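Local coordinates for protein cellulase (Uncultured bacterium, PDB 6XSO) that probably hydrolyses internal beta-1,4-glycosidic bonds of cellulose and related plant polysaccharides such as xylan, as a broad-specificity family 5 endoglucanase, at residues D40-T45 against D130-W135. Sequence-based numbering, arbitrary orientation.
Sequences DANDAT and DAFKSW
The ring of Phe132 is approached obliquely by the side-chain amide of Asn42, whose OD1 lies 3.5 Å from CD2 of Phe132, the amide and ring planes being 49° apart. The backbone N of Ser134 sits over one face of the ring, near its rim. Phe132 CG stands anti to the backbone N (chi1 172°), beside its carbonyl carbon, and the side chain crosses that of Asn42 at about a right angle. A flat amide suits this place because its two ends do different work: OD1 touches the ring while hydrogen-bonded to Tyr86 OH, and ND2 makes a weak bond back to Asp40 O at 3.3 Å. With only a methyl on Ala44, its CB comes to 3.6 Å from Ala131 O, and the methyl CG2 of Thr45 meets Ala131 CB at 3.8 Å. OG1 and the backbone N of Thr45 both reach Asp43 OD1, at 2.7 and 3.0 Å, from one face of the carboxylate; the hydrogen bond from the backbone N makes this an Asx turn. Without a hydrogen bond between them, the segments join the loops following strands 31-34 and 116-119, the first and third of a TIM barrel, on the side where family 5 enzymes carry their substrate cleft.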
ATOM      1  N   ASP A  40       5.548  -9.825   2.104  1.00 22.00           N
ATOM      2  CA  ASP A  40       4.402 -10.167   1.264  1.00 21.61           C
ATOM      3  C   ASP A  40       4.615 -11.425   0.428  1.00 23.58           C
ATOM      4  O   ASP A  40       3.646 -11.937  -0.148  1.00 22.30           O
ATOM      5  CB  ASP A  40       4.057  -8.988   0.336  1.00 21.09           C
ATOM      6  CG  ASP A  40       5.304  -8.337  -0.340  1.00 23.83           C
ATOM      7  OD1 ASP A  40       6.357  -8.162   0.312  1.00 22.23           O
ATOM      8  OD2 ASP A  40       5.197  -7.973  -1.542  1.00 21.40           O
ATOM      9  N   ALA A  41       5.833 -11.945   0.353  1.00 22.64           N
ATOM     10  CA  ALA A  41       6.068 -13.138  -0.443  1.00 22.66           C
ATOM     11  C   ALA A  41       5.268 -14.314   0.106  1.00 26.30           C
ATOM     12  O   ALA A  41       5.042 -14.437   1.312  1.00 25.33           O
ATOM     13  CB  ALA A  41       7.552 -13.501  -0.435  1.00 25.88           C
ATOM     14  N   ASN A  42       4.846 -15.192  -0.797  1.00 25.19           N
ATOM     15  CA  ASN A  42       4.039 -16.344  -0.410  1.00 25.60           C
ATOM     16  C   ASN A  42       4.124 -17.395  -1.504  1.00 25.41           C
ATOM     17  O   ASN A  42       4.364 -17.075  -2.673  1.00 28.64           O
ATOM     18  CB  ASN A  42       2.580 -15.930  -0.142  1.00 26.63           C
ATOM     19  CG  ASN A  42       1.834 -15.530  -1.403  1.00 25.72           C
ATOM     20  OD1 ASN A  42       1.033 -16.316  -1.924  1.00 27.69           O
ATOM     21  ND2 ASN A  42       2.079 -14.318  -1.891  1.00 24.22           N
ATOM     22  N   ASP A  43       3.906 -18.644  -1.112  1.00 26.10           N
ATOM     23  CA  ASP A  43       3.865 -19.763  -2.048  1.00 27.26           C
ATOM     24  C   ASP A  43       2.849 -20.756  -1.507  1.00 28.94           C
ATOM     25  O   ASP A  43       3.123 -21.458  -0.531  1.00 31.99           O
ATOM     26  CB  ASP A  43       5.241 -20.398  -2.171  1.00 32.25           C
ATOM     27  CG  ASP A  43       5.279 -21.539  -3.164  1.00 38.05           C
ATOM     28  OD1 ASP A  43       4.200 -22.035  -3.558  1.00 35.37           O
ATOM     29  OD2 ASP A  43       6.401 -21.944  -3.536  1.00 42.72           O
ATOM     30  N   ALA A  44       1.664 -20.804  -2.124  1.00 33.26           N
ATOM     31  CA  ALA A  44       0.588 -21.621  -1.577  1.00 34.09           C
ATOM     32  C   ALA A  44       0.912 -23.109  -1.579  1.00 36.40           C
ATOM     33  O   ALA A  44       0.228 -23.881  -0.888  1.00 39.22           O
ATOM     34  CB  ALA A  44      -0.702 -21.374  -2.359  1.00 38.01           C
ATOM     35  N   THR A  45       1.926 -23.540  -2.339  1.00 34.88           N
ATOM     36  CA  THR A  45       2.288 -24.952  -2.392  1.00 35.47           C
ATOM     37  C   THR A  45       3.185 -25.365  -1.239  1.00 35.06           C
ATOM     38  O   THR A  45       3.516 -26.551  -1.128  1.00 40.71           O
ATOM     39  CB  THR A  45       3.012 -25.298  -3.700  1.00 38.72           C
ATOM     40  OG1 THR A  45       4.341 -24.753  -3.689  1.00 37.42           O
ATOM     41  CG2 THR A  45       2.237 -24.775  -4.894  1.00 43.79           C
ATOM     42  N   ASP A 130      -3.119 -20.486 -10.513  1.00 42.39           N
ATOM     43  CA  ASP A 130      -2.621 -21.837 -10.238  1.00 45.61           C
ATOM     44  C   ASP A 130      -3.021 -22.218  -8.821  1.00 41.27           C
ATOM     45  O   ASP A 130      -4.227 -22.200  -8.518  1.00 44.34           O
ATOM     46  CB  ASP A 130      -1.129 -21.875 -10.567  1.00 47.48           C
ATOM     47  CG  ASP A 130      -0.852 -21.604 -12.027  1.00 48.97           C
ATOM     48  OD1 ASP A 130      -1.647 -22.060 -12.875  1.00 52.66           O
ATOM     49  OD2 ASP A 130       0.155 -20.927 -12.321  1.00 56.29           O
ATOM     50  N   ALA A 131      -2.087 -22.569  -7.938  1.00 44.56           N
ATOM     51  CA  ALA A 131      -2.423 -22.991  -6.587  1.00 49.85           C
ATOM     52  C   ALA A 131      -2.830 -21.838  -5.682  1.00 48.51           C
ATOM     53  O   ALA A 131      -3.371 -22.081  -4.598  1.00 47.18           O
ATOM     54  CB  ALA A 131      -1.229 -23.720  -5.960  1.00 47.76           C
ATOM     55  N   PHE A 132      -2.609 -20.600  -6.106  1.00 39.94           N
ATOM     56  CA  PHE A 132      -2.929 -19.436  -5.292  1.00 38.78           C
ATOM     57  C   PHE A 132      -4.369 -19.008  -5.544  1.00 40.78           C
ATOM     58  O   PHE A 132      -4.763 -18.770  -6.695  1.00 34.56           O
ATOM     59  CB  PHE A 132      -1.979 -18.290  -5.621  1.00 32.74           C
ATOM     60  CG  PHE A 132      -2.345 -16.998  -4.963  1.00 33.61           C
ATOM     61  CD1 PHE A 132      -3.017 -16.017  -5.667  1.00 32.95           C
ATOM     62  CD2 PHE A 132      -2.026 -16.768  -3.633  1.00 37.62           C
ATOM     63  CE1 PHE A 132      -3.363 -14.831  -5.058  1.00 31.23           C
ATOM     64  CE2 PHE A 132      -2.363 -15.578  -3.019  1.00 30.89           C
ATOM     65  CZ  PHE A 132      -3.032 -14.603  -3.734  1.00 31.32           C
ATOM     66  N   LYS A 133      -5.161 -18.937  -4.475  1.00 37.33           N
ATOM     67  CA  LYS A 133      -6.506 -18.370  -4.529  1.00 36.33           C
ATOM     68  C   LYS A 133      -6.628 -17.413  -3.351  1.00 30.74           C
ATOM     69  O   LYS A 133      -6.589 -17.846  -2.195  1.00 35.95           O
ATOM     70  CB  LYS A 133      -7.606 -19.430  -4.462  1.00 38.14           C
ATOM     71  CG  LYS A 133      -8.912 -18.872  -5.038  1.00 45.99           C
ATOM     72  CD  LYS A 133     -10.126 -19.786  -4.905  1.00 46.59           C
ATOM     73  CE  LYS A 133     -11.201 -19.355  -5.900  1.00 68.57           C
ATOM     74  NZ  LYS A 133     -12.565 -19.854  -5.570  1.00 71.97           N
ATOM     75  N   SER A 134      -6.759 -16.119  -3.629  1.00 26.07           N
ATOM     76  CA  SER A 134      -6.809 -15.142  -2.551  1.00 22.67           C
ATOM     77  C   SER A 134      -8.084 -15.332  -1.736  1.00 24.23           C
ATOM     78  O   SER A 134      -9.147 -15.648  -2.279  1.00 25.96           O
ATOM     79  CB  SER A 134      -6.780 -13.730  -3.123  1.00 24.33           C
ATOM     80  OG  SER A 134      -7.844 -13.537  -4.033  1.00 24.10           O
ATOM     81  N   TRP A 135      -7.980 -15.134  -0.421  1.00 24.28           N
ATOM     82  CA  TRP A 135      -9.126 -15.373   0.447  1.00 23.75           C
ATOM     83  C   TRP A 135      -9.980 -14.135   0.682  1.00 23.03           C
ATOM     84  O   TRP A 135     -11.162 -14.282   1.023  1.00 24.61           O
ATOM     85  CB  TRP A 135      -8.718 -16.030   1.772  1.00 26.77           C
ATOM     86  CG  TRP A 135      -7.908 -15.231   2.732  1.00 25.04           C
ATOM     87  CD1 TRP A 135      -6.560 -15.068   2.723  1.00 23.98           C
ATOM     88  CD2 TRP A 135      -8.389 -14.522   3.885  1.00 23.20           C
ATOM     89  NE1 TRP A 135      -6.162 -14.277   3.782  1.00 25.09           N
ATOM     90  CE2 TRP A 135      -7.272 -13.955   4.520  1.00 22.99           C
ATOM     91  CE3 TRP A 135      -9.657 -14.315   4.440  1.00 26.76           C
ATOM     92  CZ2 TRP A 135      -7.383 -13.185   5.677  1.00 24.85           C
ATOM     93  CZ3 TRP A 135      -9.764 -13.551   5.587  1.00 25.73           C
ATOM     94  CH2 TRP A 135      -8.630 -13.004   6.197  1.00 28.13           C
TER